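Local coordinates for protein putative dehydrogenase (Amycolatopsis orientalis, PDB 5A9T) that catalyses the stereoselective, NADPH-dependent reduction of imines to amines, and is captured here with a chiral methyltetrahydroisoquinoline amine, at residues 283-286 with 287-290; 213-216 with 217-221; 121-125 with 126-130; 243-246 with 247-250. All coordinates share one frame; numbering follows the deposited sequence.

Contact 1 of 4, residues 283-286 with 287-290; sequences YSVI and ELWR. With CA (calcium ion), chain C.
One face of the Trp289 indole receives a backbone oxygen: Val285 O stands 3.8 Å above the plane of the Trp289 ring, over its centre, and Ile286 CA lies over the same face, nearer the rim. The benzo side of the ring meets a methyl, Val285 CG2 to Trp289 CZ2 at 3.9 Å. On the Arg290 guanidinium, Ile286 CD1 lies over one face, carried there by a CG1 opposite the backbone N (chi1 -163°), while the Glu287 carboxylate comes in at the edge. Arg290 NE gives Glu287 OE2 a 2.8 Å hydrogen bond within a salt bridge, straight at 165° and in the guanidinium plane, though it reaches the carboxylate from above its plane. Tyr231 bonds to both Glu287 OE2 and Arg290 NH2. Replacing Arg290 with a leucine would probably leave Glu287 without its charged mate and Ile286 CD1 without its flat cover. Backbone i to i+3 bonds, such as Trp289 N to Ile286 O at 2.8 Å, define a 3-10 turn. The terminal carboxylate of Arg290 chelates calcium through O (2.4 Å) and OXT (2.6 Å), with two waters and Gly256 O of the second subunit. Trp289 packs on helix 260-274 and Arg290 on helix 199-228.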
# COMPACT_ATOMS: atom_id res chain seq x y z
N TYR A 283 -9.44 -12.54 0.16
CA TYR A 283 -10.23 -11.33 -0.13
C TYR A 283 -11.63 -11.39 0.41
O TYR A 283 -12.26 -10.37 0.60
CB TYR A 283 -10.19 -11.05 -1.65
CG TYR A 283 -8.81 -11.07 -2.16
CD1 TYR A 283 -7.90 -10.04 -1.88
CD2 TYR A 283 -8.28 -12.20 -2.80
CE1 TYR A 283 -6.57 -10.14 -2.24
CE2 TYR A 283 -6.93 -12.27 -3.16
CZ TYR A 283 -6.10 -11.26 -2.87
OH TYR A 283 -4.80 -11.30 -3.23
N SER A 284 -12.12 -12.62 0.76
CA SER A 284 -13.39 -12.78 1.40
C SER A 284 -13.53 -12.07 2.77
O SER A 284 -14.64 -11.80 3.19
CB SER A 284 -13.74 -14.24 1.58
OG SER A 284 -12.91 -14.85 2.56
N VAL A 285 -12.38 -11.71 3.34
CA VAL A 285 -12.37 -10.93 4.62
C VAL A 285 -13.15 -9.66 4.49
O VAL A 285 -13.77 -9.21 5.44
CB VAL A 285 -10.93 -10.74 5.09
CG1 VAL A 285 -10.21 -9.69 4.26
CG2 VAL A 285 -10.91 -10.34 6.54
N ILE A 286 -13.27 -9.10 3.25
CA ILE A 286 -14.04 -7.94 3.06
C ILE A 286 -15.53 -8.10 3.45
O ILE A 286 -16.23 -7.13 3.83
CB ILE A 286 -13.95 -7.37 1.62
CG1 ILE A 286 -14.45 -5.87 1.52
CG2 ILE A 286 -14.70 -8.27 0.62
CD1 ILE A 286 -14.24 -5.34 0.10
N GLU A 287 -16.06 -9.34 3.37
CA GLU A 287 -17.50 -9.50 3.70
C GLU A 287 -17.90 -9.28 5.11
O GLU A 287 -19.04 -8.82 5.31
CB GLU A 287 -17.87 -10.93 3.32
CG GLU A 287 -17.88 -11.15 1.86
CD GLU A 287 -18.93 -10.34 1.13
OE1 GLU A 287 -20.11 -10.29 1.62
OE2 GLU A 287 -18.58 -9.77 0.09
N LEU A 288 -16.98 -9.40 6.01
CA LEU A 288 -17.20 -9.03 7.44
C LEU A 288 -17.33 -7.52 7.56
O LEU A 288 -17.72 -7.06 8.65
CB LEU A 288 -15.97 -9.43 8.26
CG LEU A 288 -15.51 -10.86 8.41
CD1 LEU A 288 -14.03 -10.89 8.83
CD2 LEU A 288 -16.43 -11.54 9.40
N TRP A 289 -16.89 -6.74 6.56
CA TRP A 289 -16.84 -5.26 6.74
C TRP A 289 -17.87 -4.49 5.98
O TRP A 289 -18.07 -3.30 6.25
CB TRP A 289 -15.44 -4.73 6.35
CG TRP A 289 -14.30 -5.42 7.01
CD1 TRP A 289 -14.35 -6.12 8.19
CD2 TRP A 289 -12.96 -5.47 6.59
NE1 TRP A 289 -13.11 -6.61 8.50
CE2 TRP A 289 -12.22 -6.26 7.53
CE3 TRP A 289 -12.27 -4.96 5.48
CZ2 TRP A 289 -10.87 -6.57 7.34
CZ3 TRP A 289 -10.96 -5.21 5.35
CH2 TRP A 289 -10.24 -6.04 6.21
N ARG A 290 -18.47 -5.09 4.94
CA ARG A 290 -19.39 -4.38 4.08
C ARG A 290 -20.57 -3.89 4.87
O ARG A 290 -21.10 -2.79 4.43
CB ARG A 290 -19.88 -5.27 2.92
CG ARG A 290 -18.87 -5.62 1.95
CD ARG A 290 -19.49 -6.41 0.81
NE ARG A 290 -18.60 -7.01 -0.16
CZ ARG A 290 -17.98 -6.27 -1.11
NH1 ARG A 290 -18.10 -4.93 -1.11
NH2 ARG A 290 -17.22 -6.92 -1.98
OXT ARG A 290 -21.03 -4.37 5.93
CA CA C . -23.02 -2.69 5.82
O HOH W 1 -24.98 -1.98 6.93
O HOH W 2 -23.25 -0.60 4.47

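Contact 2 of 4, residues 213-216 with 217-221; sequences AVIG and QIIKA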
# COMPACT_ATOMS: atom_id res chain seq x y z
N ALA A 213 4.23 -3.28 -8.39
CA ALA A 213 4.33 -4.46 -9.20
C ALA A 213 3.75 -5.67 -8.61
O ALA A 213 3.45 -6.66 -9.31
CB ALA A 213 5.78 -4.68 -9.63
N VAL A 214 3.72 -5.75 -7.27
CA VAL A 214 3.17 -6.85 -6.58
C VAL A 214 1.83 -6.45 -5.95
O VAL A 214 0.81 -7.03 -6.27
CB VAL A 214 4.16 -7.50 -5.55
CG1 VAL A 214 3.49 -8.67 -4.85
CG2 VAL A 214 5.46 -7.92 -6.26
N ILE A 215 1.82 -5.56 -4.97
CA ILE A 215 0.56 -5.25 -4.27
C ILE A 215 -0.47 -4.75 -5.28
O ILE A 215 -1.61 -5.23 -5.34
CB ILE A 215 0.86 -4.25 -3.13
CG1 ILE A 215 1.77 -4.91 -2.05
CG2 ILE A 215 -0.49 -3.86 -2.49
CD1 ILE A 215 2.25 -3.97 -0.98
N GLY A 216 -0.07 -3.70 -6.01
CA GLY A 216 -1.01 -3.06 -6.94
C GLY A 216 -1.53 -4.01 -8.01
O GLY A 216 -2.71 -4.12 -8.32
N GLN A 217 -0.59 -4.78 -8.63
CA GLN A 217 -0.98 -5.68 -9.70
C GLN A 217 -1.86 -6.78 -9.17
O GLN A 217 -2.82 -7.22 -9.84
CB GLN A 217 0.23 -6.29 -10.39
CG GLN A 217 0.92 -5.35 -11.34
CD GLN A 217 0.02 -4.82 -12.46
OE1 GLN A 217 -0.33 -3.63 -12.48
NE2 GLN A 217 -0.38 -5.70 -13.37
N ILE A 218 -1.62 -7.28 -7.94
CA ILE A 218 -2.49 -8.36 -7.42
C ILE A 218 -3.91 -7.77 -7.15
O ILE A 218 -4.94 -8.38 -7.47
CB ILE A 218 -1.87 -8.97 -6.17
CG1 ILE A 218 -0.74 -9.85 -6.61
CG2 ILE A 218 -2.90 -9.77 -5.43
CD1 ILE A 218 0.20 -10.35 -5.53
N ILE A 219 -3.98 -6.54 -6.61
CA ILE A 219 -5.29 -5.93 -6.40
C ILE A 219 -6.10 -5.82 -7.74
O ILE A 219 -7.23 -6.19 -7.79
CB ILE A 219 -5.14 -4.57 -5.78
CG1 ILE A 219 -4.72 -4.73 -4.32
CG2 ILE A 219 -6.50 -3.85 -5.81
CD1 ILE A 219 -4.27 -3.46 -3.66
N LYS A 220 -5.40 -5.36 -8.78
CA LYS A 220 -6.00 -5.25 -10.13
C LYS A 220 -6.47 -6.60 -10.61
O LYS A 220 -7.56 -6.73 -11.27
CB LYS A 220 -5.06 -4.58 -11.13
CG LYS A 220 -4.98 -3.10 -10.89
CD LYS A 220 -3.76 -2.47 -11.53
CE LYS A 220 -3.81 -2.51 -13.05
NZ LYS A 220 -4.86 -1.60 -13.54
N ALA A 221 -5.68 -7.63 -10.36
CA ALA A 221 -6.01 -8.98 -10.86
C ALA A 221 -7.17 -9.59 -10.11
O ALA A 221 -7.76 -10.60 -10.57
CB ALA A 221 -4.81 -9.90 -10.76
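Ile218 lies back along the helix over the carbonyl of Val214, and each of its atoms on the path to CD1 meets that residue. Ile218 CB stands 3.3 Å from Val214 O. Ile218 CG1, placed opposite the carbonyl carbon beside the backbone N (chi1 -75°), lies against the same oxygen. Ile218 CD1 then continues outward on an extended chi2 (168°) and ends 3.8 Å from Val214 CG1, the two side chains running alongside in the same direction. Beneath this hydrocarbon, Ile218 N donates to Val214 O at 3.0 Å, so the oxygen is both bonded and sheltered. One residue on, the pattern recurs: Ile219 CG1 passes 3.3 Å from Ile215 O, and Ile219 CD1 reaches Ile215 CG2 at 4.0 Å. Lys220 follows too, its CB, CG and CD skirting Gly216 O, which accepts the Lys220 N-H at 3.0 Å. Its chain then bends at chi3 and chi4, and NZ forms a salt bridge with Asp208 of the second subunit. The regular spacing is lost at the start, where a wider pi-type turn holds Gln217 N 4.5 Å from Ala213 O. Ile215 and Ile218 pack on Met178 of the second subunit, and Ile219 on its Met182. The bound amine lies about 5 Å from the Ile218 side chain. Such helix-to-helix packing across the dimer is characteristic of imine reductases, whose C-terminal helical domains intertwine with the partner's long interdomain helix and build the substrate cleft between subunits.

Contact 3 of 4, residues 121-125 with 126-130; sequences IMVPP and AMVGH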
# COMPACT_ATOMS: atom_id res chain seq x y z
N ILE A 121 -10.10 17.68 -1.78
CA ILE A 121 -8.75 18.06 -2.17
C ILE A 121 -7.77 16.99 -1.70
O ILE A 121 -7.72 16.69 -0.53
CB ILE A 121 -8.41 19.39 -1.55
CG1 ILE A 121 -9.44 20.46 -2.00
CG2 ILE A 121 -7.01 19.76 -1.96
CD1 ILE A 121 -9.32 21.77 -1.22
N MET A 122 -7.04 16.40 -2.64
CA MET A 122 -6.21 15.21 -2.32
C MET A 122 -4.79 15.52 -2.08
O MET A 122 -4.02 14.57 -2.03
CB MET A 122 -6.40 14.19 -3.40
CG MET A 122 -7.84 13.75 -3.60
SD MET A 122 -8.70 13.18 -2.13
CE MET A 122 -7.74 11.70 -1.70
N VAL A 123 -4.44 16.75 -1.87
CA VAL A 123 -3.04 17.17 -1.67
C VAL A 123 -3.01 18.24 -0.63
O VAL A 123 -4.02 18.87 -0.27
CB VAL A 123 -2.35 17.64 -3.00
CG1 VAL A 123 -2.33 16.51 -3.95
CG2 VAL A 123 -3.11 18.89 -3.52
N PRO A 124 -1.87 18.53 -0.05
CA PRO A 124 -1.81 19.64 0.88
C PRO A 124 -1.85 21.00 0.19
O PRO A 124 -1.60 21.11 -1.05
CB PRO A 124 -0.44 19.43 1.66
CG PRO A 124 0.11 18.21 1.01
CD PRO A 124 -0.65 17.70 -0.11
N PRO A 125 -2.12 22.02 1.02
CA PRO A 125 -2.21 23.38 0.45
C PRO A 125 -1.07 23.81 -0.46
O PRO A 125 -1.30 24.39 -1.51
CB PRO A 125 -2.37 24.27 1.69
CG PRO A 125 -2.96 23.43 2.74
CD PRO A 125 -2.47 22.03 2.45
N ALA A 126 0.18 23.42 -0.13
CA ALA A 126 1.33 23.85 -0.95
C ALA A 126 1.37 23.26 -2.25
O ALA A 126 2.06 23.75 -3.15
CB ALA A 126 2.66 23.53 -0.25
N MET A 127 0.64 22.14 -2.49
CA MET A 127 0.62 21.53 -3.75
C MET A 127 -0.56 21.96 -4.73
O MET A 127 -0.58 21.66 -5.91
CB MET A 127 0.59 20.02 -3.62
CG MET A 127 1.95 19.52 -3.14
SD MET A 127 1.93 17.75 -3.21
CE MET A 127 1.33 17.38 -4.86
N VAL A 128 -1.49 22.73 -4.13
CA VAL A 128 -2.60 23.22 -4.92
C VAL A 128 -2.08 24.05 -6.08
O VAL A 128 -1.15 24.88 -5.90
CB VAL A 128 -3.62 24.01 -4.04
CG1 VAL A 128 -4.63 24.73 -4.97
CG2 VAL A 128 -4.23 23.02 -2.95
N GLY A 129 -2.56 23.81 -7.29
CA GLY A 129 -2.15 24.49 -8.51
C GLY A 129 -0.91 23.96 -9.19
O GLY A 129 -0.53 24.51 -10.22
N HIS A 130 -0.27 22.96 -8.59
CA HIS A 130 0.97 22.33 -9.09
C HIS A 130 0.75 20.99 -9.66
O HIS A 130 -0.30 20.34 -9.44
CB HIS A 130 2.03 22.33 -8.00
CG HIS A 130 2.41 23.71 -7.54
ND1 HIS A 130 3.18 24.58 -8.31
CD2 HIS A 130 2.14 24.38 -6.39
CE1 HIS A 130 3.30 25.74 -7.67
NE2 HIS A 130 2.69 25.64 -6.50
O HOH W 3 -0.38 25.99 -3.62
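Val123 and Met127 cross at about a right angle to form the apolar centre of this loop, with Val123 CB 3.8 Å from Met127 CB. The thioether bends at its end (chi3 50°), which brings the terminal methyl back over the valine, Met127 CE lying 3.9 Å from Val123 CG1. The sulfur meets a ring instead: Met127 SD sits 4.0 Å from Pro124 CD, the thioether lying flank to flank with the proline ring. On the inner side Val128 continues the apolar patch more loosely, its CG2 approaching Ile121 CG2 at 4.4 Å. Ile121, Pro125 and Val128 all pack on Met16 of helix 15-26, a residue seen to bind NADP(+). This places the loop beside the nucleotide site of the Rossmann-type domain, in the connection from strand 115-121, which runs with the preceding parallel strands, to the antiparallel strand 134-139. Two turns shape the connection. In the first, 3-10 in character, Met127 N bonds to Pro124 O at 2.9 Å with a fair N-H angle of 150°, and Val128 N bonds to Pro125 O at 3.1 Å; a second, weak bond runs from Val128 N to Pro124 O. The second is a type II beta turn from Met127 to His130, closed by His130 N on Met127 O, and Gly129 occupies its positive-phi position (84°). At the polar edge one water bridges the two turns, donating to Pro125 O at 2.8 Å and to Val128 O at 2.7 Å.

Contact 4 of 4, residues 243-246 with 247-250; sequences TTLK and HIIG
Four consecutive i to i+4 bonds tie residues 243-246 to 247-250, from His247 N to Thr243 O at 3.1 Å to Gly250 N to Lys246 O at 2.9 Å, with N-H angles close to 160° throughout. This is regular alpha helix, about two turns of helix 238-255 in the C-terminal helical domain. Ile248 N lies in the carbonyl plane of its acceptor, Thr244 O, whereas the other three donors are tilted from theirs by just over 20°. On the buried side, Leu245 and Ile248 approach at a slant and meet through their end methyls, Leu245 CD2 to Ile248 CD1 at 4.0 Å. Both also pack on Tyr179 of the second subunit, as does Thr244, whose side chain is about 5 Å from the bound amine. His247 behaves differently. His247 CB rests 3.3 Å from Thr244 O, but the ring is swung opposite the backbone N (chi1 -152°) and leads away from residues 243-246, so that NE2 forms a hydrogen bond with Gly97 O of the second subunit. Ile248 CG1 lies 3.4 Å from Thr244 O, covering an oxygen already engaged by the amide of the same isoleucine. Ile249 treats the next carbonyl likewise and also touches Val263 of helix 260-274. A serine in place of Ile249 would probably open a gap beside Val263 and strip the hydrocarbon cover from the Leu245 carbonyl. That cover is close: Ile249 CG1 is 3.2 Å and Ile249 CD1 3.4 Å from Leu245 O.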
# COMPACT_ATOMS: atom_id res chain seq x y z
N THR A 243 -1.38 -18.98 8.71
CA THR A 243 -0.05 -19.59 8.83
C THR A 243 1.11 -18.64 8.51
O THR A 243 2.13 -18.49 9.21
CB THR A 243 0.06 -20.95 8.04
OG1 THR A 243 -1.03 -21.78 8.47
CG2 THR A 243 1.39 -21.57 8.11
N THR A 244 0.96 -17.89 7.39
CA THR A 244 2.01 -16.98 6.94
C THR A 244 2.15 -15.86 8.03
O THR A 244 3.25 -15.51 8.37
CB THR A 244 1.61 -16.32 5.60
OG1 THR A 244 1.34 -17.41 4.68
CG2 THR A 244 2.64 -15.52 5.09
N LEU A 245 1.07 -15.38 8.57
CA LEU A 245 1.11 -14.34 9.58
C LEU A 245 1.75 -14.86 10.87
O LEU A 245 2.48 -14.11 11.52
CB LEU A 245 -0.22 -13.70 9.84
CG LEU A 245 -0.58 -12.59 8.82
CD1 LEU A 245 -2.05 -12.39 8.74
CD2 LEU A 245 0.21 -11.32 9.10
N LYS A 246 1.38 -16.10 11.22
CA LYS A 246 2.10 -16.70 12.43
C LYS A 246 3.60 -16.69 12.22
O LYS A 246 4.39 -16.36 13.21
CB LYS A 246 1.49 -18.14 12.68
CG LYS A 246 0.15 -18.14 13.24
CD LYS A 246 -0.36 -19.60 13.37
CE LYS A 246 -1.62 -19.51 14.20
NZ LYS A 246 -2.41 -20.75 14.35
N HIS A 247 4.09 -17.00 11.02
CA HIS A 247 5.46 -16.97 10.65
C HIS A 247 6.08 -15.55 10.81
O HIS A 247 7.21 -15.32 11.34
CB HIS A 247 5.63 -17.57 9.27
CG HIS A 247 6.94 -18.15 9.11
ND1 HIS A 247 7.25 -19.42 9.58
CD2 HIS A 247 8.10 -17.61 8.65
CE1 HIS A 247 8.54 -19.64 9.41
NE2 HIS A 247 9.07 -18.58 8.81
N ILE A 248 5.34 -14.56 10.27
CA ILE A 248 5.78 -13.20 10.34
C ILE A 248 5.95 -12.80 11.81
O ILE A 248 6.91 -12.07 12.18
CB ILE A 248 4.83 -12.22 9.58
CG1 ILE A 248 4.93 -12.59 8.12
CG2 ILE A 248 5.14 -10.77 9.93
CD1 ILE A 248 3.76 -11.96 7.35
N ILE A 249 4.99 -13.18 12.60
CA ILE A 249 4.99 -12.84 14.08
C ILE A 249 6.20 -13.50 14.67
O ILE A 249 6.91 -12.85 15.47
CB ILE A 249 3.70 -13.30 14.76
CG1 ILE A 249 2.50 -12.52 14.26
CG2 ILE A 249 3.76 -13.23 16.27
CD1 ILE A 249 1.16 -13.11 14.54
N GLY A 250 6.45 -14.76 14.41
CA GLY A 250 7.64 -15.44 14.97
C GLY A 250 8.96 -14.86 14.53
O GLY A 250 9.90 -14.62 15.33

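In the fold
Contacts 1, 2 and 4 belong to the C-terminal helical domain, are partly buried and meet the second subunit through several residues; contact 3 is a surface contact in the nucleotide-binding domain that reaches that subunit through Met122, its centre 27 Å or more from the others. Only contacts 1 and 2 touch, through Tyr283 OH and Ile218 CG2 at 3.3 Å, which joins the C-terminal turn to helix 199-228. Contacts 2 and 4 share i to i+4 bonding and isoleucines laid over carbonyls, on successive helices whose contact centres are 22 Å apart. Contacts 1 and 3 use tighter i to i+3 turns, but the first adds a salt bridge and calcium, the second prolines and a bridging water.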